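Local coordinates for protein putative aldolase (Bacteroides vulgatus ATCC 8482, PDB 3DXI) that is of unconfirmed function but is probably an aldolase-like protein built on a TIM barrel, at residues S23-A28 with I255-P260; I30-E35 with F248-N253; R115-A120 with K151-I156. All blocks are in the same frame, centred on the assembly; numbering follows the deposited sequence.

Interaction 1 of 3, residues S23-A28 with I255-P260; sequences SKIVDA and ITTFTP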
ATOM      1  N   SER A  23       6.773  15.039 -26.360  1.00 13.33           N
ATOM      2  CA  SER A  23       7.982  15.695 -25.860  1.00 15.22           C
ATOM      3  C   SER A  23       7.796  16.528 -24.597  1.00 16.21           C
ATOM      4  O   SER A  23       8.722  16.663 -23.796  1.00 16.21           O
ATOM      5  CB  SER A  23       8.601  16.576 -26.954  1.00 15.33           C
ATOM      6  OG  SER A  23       7.865  17.778 -27.114  1.00 20.14           O
ATOM      7  N   LYS A  24       6.614  17.103 -24.412  1.00 16.94           N
ATOM      8  CA  LYS A  24       6.389  17.907 -23.220  1.00 18.58           C
ATOM      9  C   LYS A  24       6.451  17.045 -21.959  1.00 17.29           C
ATOM     10  O   LYS A  24       7.052  17.438 -20.956  1.00 15.89           O
ATOM     11  CB  LYS A  24       5.051  18.642 -23.316  1.00 21.20           C
ATOM     12  CG  LYS A  24       5.141  19.999 -24.027  1.00 26.24           C
ATOM     13  CD  LYS A  24       5.886  19.911 -25.368  1.00 31.19           C
ATOM     14  CE  LYS A  24       5.766  21.213 -26.170  1.00 33.50           C
ATOM     15  NZ  LYS A  24       6.554  21.195 -27.445  1.00 34.87           N
ATOM     16  N   ILE A  25       5.850  15.860 -22.007  1.00 15.46           N
ATOM     17  CA  ILE A  25       5.884  14.986 -20.845  1.00 15.10           C
ATOM     18  C   ILE A  25       7.293  14.408 -20.701  1.00 13.27           C
ATOM     19  O   ILE A  25       7.845  14.353 -19.605  1.00 13.85           O
ATOM     20  CB  ILE A  25       4.869  13.825 -20.966  1.00 15.22           C
ATOM     21  CG1 ILE A  25       3.434  14.366 -20.950  1.00 19.30           C
ATOM     22  CG2 ILE A  25       5.054  12.858 -19.815  1.00 16.58           C
ATOM     23  CD1 ILE A  25       3.008  15.083 -22.240  1.00 24.31           C
ATOM     24  N   VAL A  26       7.874  13.991 -21.822  1.00 12.21           N
ATOM     25  CA  VAL A  26       9.206  13.411 -21.816  1.00 11.16           C
ATOM     26  C   VAL A  26      10.251  14.373 -21.254  1.00 12.49           C
ATOM     27  O   VAL A  26      11.071  13.972 -20.431  1.00 11.51           O
ATOM     28  CB  VAL A  26       9.615  12.949 -23.235  1.00 10.43           C
ATOM     29  CG1 VAL A  26      11.048  12.435 -23.232  1.00 10.56           C
ATOM     30  CG2 VAL A  26       8.672  11.853 -23.703  1.00  9.48           C
ATOM     31  N   ASP A  27      10.222  15.634 -21.688  1.00 10.83           N
ATOM     32  CA  ASP A  27      11.176  16.620 -21.185  1.00  9.73           C
ATOM     33  C   ASP A  27      10.962  16.930 -19.709  1.00  9.55           C
ATOM     34  O   ASP A  27      11.926  17.056 -18.952  1.00  9.94           O
ATOM     35  CB  ASP A  27      11.100  17.920 -21.988  1.00 11.40           C
ATOM     36  CG  ASP A  27      11.768  17.806 -23.344  1.00 12.79           C
ATOM     37  OD1 ASP A  27      12.516  16.832 -23.556  1.00 12.01           O
ATOM     38  OD2 ASP A  27      11.557  18.693 -24.196  1.00 14.84           O
ATOM     39  N   ALA A  28       9.704  17.083 -19.304  1.00  7.35           N
ATOM     40  CA  ALA A  28       9.396  17.356 -17.907  1.00  7.71           C
ATOM     41  C   ALA A  28       9.943  16.196 -17.061  1.00  7.20           C
ATOM     42  O   ALA A  28      10.579  16.410 -16.025  1.00  5.96           O
ATOM     43  CB  ALA A  28       7.888  17.486 -17.719  1.00  7.02           C
ATOM     44  N   ILE A 255       4.629  14.474 -10.418  1.00  8.52           N
ATOM     45  CA  ILE A 255       3.446  13.659 -10.169  1.00  9.55           C
ATOM     46  C   ILE A 255       2.301  14.297 -10.952  1.00 10.94           C
ATOM     47  O   ILE A 255       1.531  13.608 -11.625  1.00 11.71           O
ATOM     48  CB  ILE A 255       3.070  13.637  -8.667  1.00  7.96           C
ATOM     49  CG1 ILE A 255       4.048  12.740  -7.895  1.00  5.91           C
ATOM     50  CG2 ILE A 255       1.624  13.172  -8.497  1.00  6.97           C
ATOM     51  CD1 ILE A 255       3.839  12.760  -6.396  1.00  5.56           C
ATOM     52  N   THR A 256       2.202  15.621 -10.860  1.00  9.73           N
ATOM     53  CA  THR A 256       1.158  16.362 -11.563  1.00 11.21           C
ATOM     54  C   THR A 256       1.250  16.149 -13.072  1.00 10.83           C
ATOM     55  O   THR A 256       0.230  16.044 -13.746  1.00 11.09           O
ATOM     56  CB  THR A 256       1.243  17.876 -11.267  1.00 11.12           C
ATOM     57  OG1 THR A 256       0.962  18.106  -9.882  1.00 11.55           O
ATOM     58  CG2 THR A 256       0.242  18.645 -12.120  1.00 12.43           C
ATOM     59  N   THR A 257       2.470  16.083 -13.595  1.00  9.68           N
ATOM     60  CA  THR A 257       2.671  15.865 -15.020  1.00 10.07           C
ATOM     61  C   THR A 257       1.979  14.569 -15.462  1.00 10.99           C
ATOM     62  O   THR A 257       1.317  14.529 -16.501  1.00  9.54           O
ATOM     63  CB  THR A 257       4.179  15.766 -15.369  1.00  9.37           C
ATOM     64  OG1 THR A 257       4.822  17.014 -15.092  1.00 10.26           O
ATOM     65  CG2 THR A 257       4.369  15.445 -16.847  1.00  8.91           C
ATOM     66  N   PHE A 258       2.117  13.522 -14.649  1.00 10.12           N
ATOM     67  CA  PHE A 258       1.545  12.213 -14.957  1.00  8.73           C
ATOM     68  C   PHE A 258       0.117  11.995 -14.474  1.00 10.32           C
ATOM     69  O   PHE A 258      -0.459  10.927 -14.702  1.00 10.79           O
ATOM     70  CB  PHE A 258       2.455  11.122 -14.385  1.00 10.35           C
ATOM     71  CG  PHE A 258       3.698  10.885 -15.200  1.00 10.78           C
ATOM     72  CD1 PHE A 258       3.667  10.043 -16.309  1.00 10.65           C
ATOM     73  CD2 PHE A 258       4.887  11.535 -14.886  1.00 11.10           C
ATOM     74  CE1 PHE A 258       4.805   9.850 -17.097  1.00 10.86           C
ATOM     75  CE2 PHE A 258       6.036  11.350 -15.668  1.00 11.34           C
ATOM     76  CZ  PHE A 258       5.993  10.507 -16.774  1.00 10.42           C
ATOM     77  N   THR A 259      -0.464  13.006 -13.828  1.00  9.88           N
ATOM     78  CA  THR A 259      -1.817  12.887 -13.300  1.00  9.26           C
ATOM     79  C   THR A 259      -2.923  12.767 -14.352  1.00 10.14           C
ATOM     80  O   THR A 259      -3.899  12.049 -14.136  1.00 11.86           O
ATOM     81  CB  THR A 259      -2.099  14.031 -12.298  1.00  9.85           C
ATOM     82  OG1 THR A 259      -1.320  13.801 -11.114  1.00  8.87           O
ATOM     83  CG2 THR A 259      -3.576  14.090 -11.914  1.00  8.27           C
ATOM     84  N   PRO A 260      -2.808  13.474 -15.490  1.00  9.10           N
ATOM     85  CA  PRO A 260      -3.880  13.316 -16.481  1.00  9.23           C
ATOM     86  C   PRO A 260      -3.963  11.864 -16.967  1.00  8.42           C
ATOM     87  O   PRO A 260      -5.050  11.319 -17.147  1.00  8.19           O
ATOM     88  CB  PRO A 260      -3.468  14.283 -17.590  1.00  9.33           C
ATOM     89  CG  PRO A 260      -2.869  15.412 -16.813  1.00 10.41           C
ATOM     90  CD  PRO A 260      -2.013  14.684 -15.777  1.00  9.13           C
TER
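The methyl CG2 of I25 sits at the centre of this helix-to-helix contact, 4.0 Å from CG2 of T257 and 4.0 Å from CZ of F258. It approaches the F258 ring obliquely. With CG1 held beside the backbone N (chi1 -66°), I25 keeps CG2 as the branch that does the touching, and no other atom of its side chain comes as close to 255-260. T257 enters from the other helix with its CB directed at 23-28, and the two branched side chains pass alongside one another, pointing opposite ways. F258, the buried member, also lies on I219 and M222 in a neighbouring loop, so this end of the contact faces the protein interior.

Packing thins out at A28, whose CB lies 4.1 Å from OG1 of T257 and meets the threonine alone. A28, I25 and T257 are all partly exposed, and the two sides together bury just 155 Å². The segment axes come no closer than 10.3 Å, at 151°, where helix 23-34 packs against helix 248-265 outside the eight-stranded barrel.

No hydrogen bond crosses between the segments. The hydroxyl of T257 is bonded to the carbonyl of N253 in its own helix, while CG2, anti to the backbone N, faces I25. The chemistry implies apolar adhesion through the I25 and T257 methyls, A28 CB and the F258 ring, with the threonine hydroxyl satisfied locally.

Interaction 2 of 3, residues I30-E35 with F248-N253; sequences ILAMNE and FNVLGN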
ATOM      1  N   ILE A  30      12.401  13.854 -17.818  1.00  8.77           N
ATOM      2  CA  ILE A  30      13.864  13.858 -17.802  1.00  7.87           C
ATOM      3  C   ILE A  30      14.448  14.945 -16.898  1.00  8.50           C
ATOM      4  O   ILE A  30      15.383  14.687 -16.137  1.00  7.86           O
ATOM      5  CB  ILE A  30      14.440  14.027 -19.228  1.00  9.21           C
ATOM      6  CG1 ILE A  30      14.047  12.829 -20.105  1.00 10.26           C
ATOM      7  CG2 ILE A  30      15.957  14.163 -19.167  1.00  8.72           C
ATOM      8  CD1 ILE A  30      14.722  11.510 -19.720  1.00 12.68           C
ATOM      9  N   LEU A  31      13.900  16.153 -16.967  1.00  8.56           N
ATOM     10  CA  LEU A  31      14.406  17.247 -16.140  1.00 10.77           C
ATOM     11  C   LEU A  31      14.107  17.059 -14.652  1.00 10.49           C
ATOM     12  O   LEU A  31      14.910  17.439 -13.799  1.00 10.75           O
ATOM     13  CB  LEU A  31      13.852  18.588 -16.630  1.00 11.56           C
ATOM     14  CG  LEU A  31      14.352  18.974 -18.028  1.00 13.36           C
ATOM     15  CD1 LEU A  31      13.650  20.236 -18.504  1.00 14.33           C
ATOM     16  CD2 LEU A  31      15.862  19.174 -17.995  1.00 14.43           C
ATOM     17  N   ALA A  32      12.955  16.474 -14.339  1.00  9.47           N
ATOM     18  CA  ALA A  32      12.602  16.230 -12.945  1.00  8.36           C
ATOM     19  C   ALA A  32      13.568  15.196 -12.370  1.00  7.84           C
ATOM     20  O   ALA A  32      14.019  15.321 -11.237  1.00  8.10           O
ATOM     21  CB  ALA A  32      11.172  15.712 -12.840  1.00  6.52           C
HETATM   22  N   MSE A  33      13.882  14.176 -13.162  1.00  7.54           N
HETATM   23  CA  MSE A  33      14.794  13.133 -12.716  1.00  8.02           C
HETATM   24  C   MSE A  33      16.176  13.712 -12.401  1.00  7.80           C
HETATM   25  O   MSE A  33      16.902  13.175 -11.568  1.00  6.85           O
HETATM   26  CB  MSE A  33      14.910  12.040 -13.780  1.00  8.87           C
HETATM   27  CG  MSE A  33      13.616  11.276 -14.045  1.00 11.10           C
HETATM   28 SE   MSE A  33      12.842  10.433 -12.462  1.00 21.20          SE
HETATM   29  CE  MSE A  33      11.368  11.663 -12.184  1.00 10.24           C
ATOM     30  N   ASN A  34      16.540  14.804 -13.071  1.00  9.12           N
ATOM     31  CA  ASN A  34      17.828  15.441 -12.815  1.00  9.92           C
ATOM     32  C   ASN A  34      17.858  15.992 -11.388  1.00 11.14           C
ATOM     33  O   ASN A  34      18.910  16.021 -10.750  1.00 10.62           O
ATOM     34  CB  ASN A  34      18.084  16.613 -13.775  1.00  9.61           C
ATOM     35  CG  ASN A  34      18.597  16.170 -15.133  1.00  9.01           C
ATOM     36  OD1 ASN A  34      18.946  15.007 -15.331  1.00 12.09           O
ATOM     37  ND2 ASN A  34      18.659  17.108 -16.075  1.00  8.80           N
ATOM     38  N   GLU A  35      16.704  16.430 -10.889  1.00 11.77           N
ATOM     39  CA  GLU A  35      16.638  17.013  -9.552  1.00 13.27           C
ATOM     40  C   GLU A  35      16.094  16.106  -8.459  1.00 13.87           C
ATOM     41  O   GLU A  35      15.753  16.578  -7.374  1.00 15.31           O
ATOM     42  CB  GLU A  35      15.825  18.309  -9.584  1.00 15.55           C
ATOM     43  CG  GLU A  35      16.421  19.375 -10.486  1.00 17.91           C
ATOM     44  CD  GLU A  35      15.793  20.739 -10.280  1.00 20.71           C
ATOM     45  OE1 GLU A  35      16.067  21.367  -9.233  1.00 22.42           O
ATOM     46  OE2 GLU A  35      15.023  21.179 -11.162  1.00 20.83           O
ATOM     47  N   PHE A 248      10.978  17.911  -2.806  1.00 11.68           N
ATOM     48  CA  PHE A 248       9.570  17.576  -2.904  1.00 11.25           C
ATOM     49  C   PHE A 248       8.773  18.461  -3.853  1.00 11.08           C
ATOM     50  O   PHE A 248       7.713  18.057  -4.334  1.00 10.45           O
ATOM     51  CB  PHE A 248       8.966  17.585  -1.505  1.00  9.53           C
ATOM     52  CG  PHE A 248       9.427  16.437  -0.653  1.00 10.45           C
ATOM     53  CD1 PHE A 248       8.891  15.167  -0.837  1.00  9.66           C
ATOM     54  CD2 PHE A 248      10.421  16.614   0.308  1.00 10.41           C
ATOM     55  CE1 PHE A 248       9.338  14.091  -0.078  1.00 12.56           C
ATOM     56  CE2 PHE A 248      10.878  15.542   1.075  1.00 10.09           C
ATOM     57  CZ  PHE A 248      10.336  14.278   0.883  1.00 12.20           C
ATOM     58  N   ASN A 249       9.277  19.661  -4.122  1.00  9.86           N
ATOM     59  CA  ASN A 249       8.591  20.568  -5.032  1.00 10.52           C
ATOM     60  C   ASN A 249       8.607  19.915  -6.407  1.00  9.89           C
ATOM     61  O   ASN A 249       7.574  19.838  -7.076  1.00  7.57           O
ATOM     62  CB  ASN A 249       9.284  21.937  -5.067  1.00 11.60           C
ATOM     63  CG  ASN A 249       8.990  22.773  -3.824  1.00 13.71           C
ATOM     64  OD1 ASN A 249       8.457  22.270  -2.836  1.00 15.44           O
ATOM     65  ND2 ASN A 249       9.345  24.056  -3.870  1.00 15.23           N
ATOM     66  N   VAL A 250       9.782  19.432  -6.809  1.00  7.81           N
ATOM     67  CA  VAL A 250       9.941  18.749  -8.091  1.00  6.95           C
ATOM     68  C   VAL A 250       9.128  17.450  -8.096  1.00  6.39           C
ATOM     69  O   VAL A 250       8.475  17.128  -9.080  1.00  6.04           O
ATOM     70  CB  VAL A 250      11.432  18.402  -8.369  1.00  7.34           C
ATOM     71  CG1 VAL A 250      11.541  17.466  -9.568  1.00  7.79           C
ATOM     72  CG2 VAL A 250      12.227  19.685  -8.637  1.00  8.69           C
ATOM     73  N   LEU A 251       9.171  16.708  -6.993  1.00  6.33           N
ATOM     74  CA  LEU A 251       8.435  15.455  -6.902  1.00  7.55           C
ATOM     75  C   LEU A 251       6.940  15.709  -7.126  1.00  5.76           C
ATOM     76  O   LEU A 251       6.288  14.998  -7.889  1.00  6.60           O
ATOM     77  CB  LEU A 251       8.673  14.803  -5.532  1.00  7.13           C
ATOM     78  CG  LEU A 251       8.167  13.371  -5.316  1.00  8.69           C
ATOM     79  CD1 LEU A 251       8.669  12.456  -6.431  1.00  6.41           C
ATOM     80  CD2 LEU A 251       8.660  12.873  -3.961  1.00  8.22           C
ATOM     81  N   GLY A 252       6.401  16.727  -6.464  1.00  6.67           N
ATOM     82  CA  GLY A 252       4.996  17.049  -6.633  1.00  5.12           C
ATOM     83  C   GLY A 252       4.677  17.464  -8.059  1.00  6.45           C
ATOM     84  O   GLY A 252       3.630  17.103  -8.602  1.00  7.58           O
ATOM     85  N   ASN A 253       5.574  18.226  -8.680  1.00  6.58           N
ATOM     86  CA  ASN A 253       5.345  18.666 -10.048  1.00  7.08           C
ATOM     87  C   ASN A 253       5.382  17.520 -11.055  1.00  7.51           C
ATOM     88  O   ASN A 253       4.591  17.498 -11.995  1.00  7.44           O
ATOM     89  CB  ASN A 253       6.357  19.737 -10.462  1.00  8.01           C
ATOM     90  CG  ASN A 253       6.189  21.032  -9.686  1.00 12.60           C
ATOM     91  OD1 ASN A 253       5.097  21.340  -9.202  1.00 15.05           O
ATOM     92  ND2 ASN A 253       7.267  21.802  -9.571  1.00 11.07           N
TER
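V250 carries the apolar contact, dividing its two methyls between A32 and E35. CG1, anti to the backbone N (chi1 169°), reaches A32, lying 3.7 Å from its CB and equally near its carbonyl O. The other methyl, CG2, is 4.0 Å from CB of E35. The glutamate side chain lies roughly perpendicular to that of V250, and its carboxylate carbon CD is also near, 4.1 Å from the same CG2, so even the charged residue contributes through van der Waals contact. Backbones come close here: the CA atoms of A32 and V250 are 6.1 Å apart, a spacing that the small alanine permits.

Polar bonds lie within or beyond the segments, and none joins them. A backbone bond runs from E35 N to A32 O at 2.9 Å. On the other side, D247 OD1 accepts from V250 N at the start of helix 248-265, while N249 OD1 receives N298 N of the second subunit.

Further packing comes from L36 on V250 and I254 on A32. The arrangement belongs to the outer layer of a TIM barrel, where helix 23-34, which comes between the first and second strands, meets helix 248-265, which comes after the eighth.

Interaction 3 of 3, residues R115-A120 with K151-I156; sequences RAIVLA and KAIDKI
I117 and A120, one turn apart on helix 113-124, meet the 151-156 segment through three side chains. CD1 of I117 touches CB of A152 at 3.8 Å and CG2 of I153 at 3.9 Å, so the tip of the isoleucine rests against two successive residues. I117 is set nearly square to the side chain of I153. One turn further along, CB of A120 lies 3.5 Å from CG2 of I156, closer than carbon atoms usually pack. That same methyl is 3.7 Å from O of A120, placing it against backbone as well as side chain.

Torsions account for which branches are used. The extended I117 chain (chi2 175°) carries CD1 out to A152. In I153, CG1 occupies the position between backbone N and carbonyl carbon (chi1 76°), and it is CG2 that meets I117.

The segment 151-156 is itself shaped by short-range turns: D154 N bonds to K151 O at 3.2 Å, and I156 N to I153 O at 3.0 Å. Farther out, F132 of strand 129-134 underlies I117, A120 and I153, linking both segments to the barrel wall. Helix 113-124, after strand 103-108, thus packs outside the barrel on the segment between strands 129-134 and 159-163. D154 OD1 accepts from H186 N and is also bonded to T185 OG1, tying the turn to the loop before strand 189-192.

Since no hydrogen bond spans the segments, hydrophobic burial, 212 Å² in all, accounts for the direct contact; the fit is tight at A120–I156, while the A152 end lies nearer solvent.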
ATOM      1  N   ARG A 115      20.467 -19.166 -21.766  1.00 17.63           N
ATOM      2  CA  ARG A 115      20.435 -18.539 -23.084  1.00 16.90           C
ATOM      3  C   ARG A 115      20.654 -17.035 -22.917  1.00 15.90           C
ATOM      4  O   ARG A 115      21.289 -16.388 -23.752  1.00 15.24           O
ATOM      5  CB  ARG A 115      19.084 -18.799 -23.758  1.00 18.45           C
ATOM      6  CG  ARG A 115      19.054 -18.472 -25.239  1.00 20.93           C
ATOM      7  CD  ARG A 115      17.650 -18.077 -25.669  1.00 23.71           C
ATOM      8  NE  ARG A 115      16.669 -19.117 -25.403  1.00 23.38           N
ATOM      9  CZ  ARG A 115      15.382 -18.887 -25.154  1.00 25.56           C
ATOM     10  NH1 ARG A 115      14.913 -17.646 -25.123  1.00 25.71           N
ATOM     11  NH2 ARG A 115      14.555 -19.903 -24.955  1.00 27.78           N
ATOM     12  N   ALA A 116      20.129 -16.484 -21.826  1.00 15.01           N
ATOM     13  CA  ALA A 116      20.275 -15.056 -21.548  1.00 14.65           C
ATOM     14  C   ALA A 116      21.734 -14.707 -21.251  1.00 14.13           C
ATOM     15  O   ALA A 116      22.191 -13.606 -21.570  1.00 13.94           O
ATOM     16  CB  ALA A 116      19.384 -14.652 -20.369  1.00 13.21           C
ATOM     17  N   ILE A 117      22.463 -15.644 -20.645  1.00 14.05           N
ATOM     18  CA  ILE A 117      23.873 -15.418 -20.321  1.00 13.98           C
ATOM     19  C   ILE A 117      24.699 -15.268 -21.597  1.00 14.19           C
ATOM     20  O   ILE A 117      25.666 -14.506 -21.638  1.00 13.49           O
ATOM     21  CB  ILE A 117      24.448 -16.574 -19.456  1.00 14.00           C
ATOM     22  CG1 ILE A 117      23.786 -16.555 -18.076  1.00 13.53           C
ATOM     23  CG2 ILE A 117      25.975 -16.437 -19.333  1.00 12.15           C
ATOM     24  CD1 ILE A 117      24.167 -17.715 -17.179  1.00 13.92           C
ATOM     25  N   VAL A 118      24.307 -16.003 -22.633  1.00 14.44           N
ATOM     26  CA  VAL A 118      24.976 -15.945 -23.925  1.00 14.96           C
ATOM     27  C   VAL A 118      24.755 -14.549 -24.502  1.00 14.86           C
ATOM     28  O   VAL A 118      25.668 -13.925 -25.039  1.00 12.87           O
ATOM     29  CB  VAL A 118      24.380 -16.985 -24.906  1.00 16.00           C
ATOM     30  CG1 VAL A 118      24.939 -16.759 -26.307  1.00 15.45           C
ATOM     31  CG2 VAL A 118      24.680 -18.407 -24.414  1.00 15.58           C
ATOM     32  N   LEU A 119      23.523 -14.068 -24.385  1.00 16.28           N
ATOM     33  CA  LEU A 119      23.158 -12.749 -24.884  1.00 17.14           C
ATOM     34  C   LEU A 119      23.933 -11.687 -24.104  1.00 17.19           C
ATOM     35  O   LEU A 119      24.579 -10.810 -24.694  1.00 18.50           O
ATOM     36  CB  LEU A 119      21.651 -12.539 -24.710  1.00 17.47           C
ATOM     37  CG  LEU A 119      20.988 -11.345 -25.396  1.00 18.59           C
ATOM     38  CD1 LEU A 119      21.137 -11.474 -26.907  1.00 17.93           C
ATOM     39  CD2 LEU A 119      19.513 -11.298 -25.007  1.00 15.89           C
ATOM     40  N   ALA A 120      23.876 -11.785 -22.777  1.00 18.02           N
ATOM     41  CA  ALA A 120      24.561 -10.840 -21.893  1.00 16.43           C
ATOM     42  C   ALA A 120      26.038 -10.727 -22.231  1.00 17.18           C
ATOM     43  O   ALA A 120      26.578  -9.629 -22.321  1.00 17.90           O
ATOM     44  CB  ALA A 120      24.394 -11.268 -20.448  1.00 15.51           C
ATOM     45  N   LYS A 151      26.310 -18.292 -10.763  1.00 17.64           N
ATOM     46  CA  LYS A 151      27.739 -18.024 -10.690  1.00 18.56           C
ATOM     47  C   LYS A 151      28.286 -17.648 -12.066  1.00 18.15           C
ATOM     48  O   LYS A 151      29.270 -16.915 -12.174  1.00 18.31           O
ATOM     49  CB  LYS A 151      28.508 -19.232 -10.156  1.00 20.78           C
ATOM     50  CG  LYS A 151      30.008 -18.972 -10.088  1.00 25.20           C
ATOM     51  CD  LYS A 151      30.777 -20.099  -9.417  1.00 29.38           C
ATOM     52  CE  LYS A 151      32.275 -19.819  -9.436  1.00 29.23           C
ATOM     53  NZ  LYS A 151      33.044 -20.870  -8.704  1.00 32.33           N
ATOM     54  N   ALA A 152      27.640 -18.142 -13.116  1.00 18.00           N
ATOM     55  CA  ALA A 152      28.077 -17.865 -14.482  1.00 18.59           C
ATOM     56  C   ALA A 152      27.921 -16.401 -14.912  1.00 18.63           C
ATOM     57  O   ALA A 152      28.434 -16.000 -15.958  1.00 19.75           O
ATOM     58  CB  ALA A 152      27.329 -18.777 -15.457  1.00 18.97           C
ATOM     59  N   ILE A 153      27.225 -15.599 -14.110  1.00 17.95           N
ATOM     60  CA  ILE A 153      27.022 -14.194 -14.455  1.00 15.25           C
ATOM     61  C   ILE A 153      27.979 -13.248 -13.735  1.00 14.86           C
ATOM     62  O   ILE A 153      27.971 -12.045 -13.987  1.00 13.07           O
ATOM     63  CB  ILE A 153      25.572 -13.746 -14.152  1.00 14.29           C
ATOM     64  CG1 ILE A 153      25.378 -13.527 -12.649  1.00 15.47           C
ATOM     65  CG2 ILE A 153      24.598 -14.800 -14.629  1.00 14.69           C
ATOM     66  CD1 ILE A 153      24.034 -12.891 -12.292  1.00 15.80           C
ATOM     67  N   ASP A 154      28.810 -13.793 -12.851  1.00 16.08           N
ATOM     68  CA  ASP A 154      29.755 -12.986 -12.079  1.00 16.61           C
ATOM     69  C   ASP A 154      30.623 -11.992 -12.849  1.00 18.73           C
ATOM     70  O   ASP A 154      30.899 -10.899 -12.347  1.00 18.21           O
ATOM     71  CB  ASP A 154      30.662 -13.888 -11.236  1.00 16.14           C
ATOM     72  CG  ASP A 154      29.964 -14.426 -10.006  1.00 16.13           C
ATOM     73  OD1 ASP A 154      28.952 -13.827  -9.583  1.00 17.56           O
ATOM     74  OD2 ASP A 154      30.434 -15.439  -9.449  1.00 16.13           O
ATOM     75  N   LYS A 155      31.061 -12.355 -14.050  1.00 20.04           N
ATOM     76  CA  LYS A 155      31.899 -11.455 -14.838  1.00 22.34           C
ATOM     77  C   LYS A 155      31.128 -10.636 -15.873  1.00 21.88           C
ATOM     78  O   LYS A 155      31.704  -9.770 -16.532  1.00 22.55           O
ATOM     79  CB  LYS A 155      33.012 -12.238 -15.546  1.00 25.33           C
ATOM     80  CG  LYS A 155      34.306 -12.364 -14.753  1.00 28.04           C
ATOM     81  CD  LYS A 155      34.085 -13.051 -13.422  1.00 31.03           C
ATOM     82  CE  LYS A 155      35.379 -13.142 -12.627  1.00 32.23           C
ATOM     83  NZ  LYS A 155      35.167 -13.814 -11.311  1.00 33.72           N
ATOM     84  N   ILE A 156      29.830 -10.899 -16.004  1.00 20.65           N
ATOM     85  CA  ILE A 156      29.006 -10.190 -16.975  1.00 20.38           C
ATOM     86  C   ILE A 156      28.007  -9.207 -16.374  1.00 20.51           C
ATOM     87  O   ILE A 156      27.985  -8.031 -16.732  1.00 22.29           O
ATOM     88  CB  ILE A 156      28.201 -11.168 -17.859  1.00 21.75           C
ATOM     89  CG1 ILE A 156      29.145 -12.081 -18.644  1.00 23.48           C
ATOM     90  CG2 ILE A 156      27.321 -10.388 -18.825  1.00 23.83           C
ATOM     91  CD1 ILE A 156      29.580 -13.303 -17.889  1.00 23.26           C
TER

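How the interactions relate
Interactions 1 and 2 are successive steps along one pair of helices, 23-34 and 248-265. Their centres are 10 Å apart and their segments adjoin in sequence without further touch, and because the helices are roughly antiparallel where 23-28 meets 255-260, interaction 2 is nested inside the loop closed by interaction 1. Interaction 3 is nested within both loops but lies on the opposite side of the chain's centre: its centre is about 36 Å from that of interaction 1 and about 35 Å from that of interaction 2, with nearest atoms about 25 and 24 Å away. All three centres lie 19 to 20 Å from the chain's centre, consistent with packing in the barrel's outer layer.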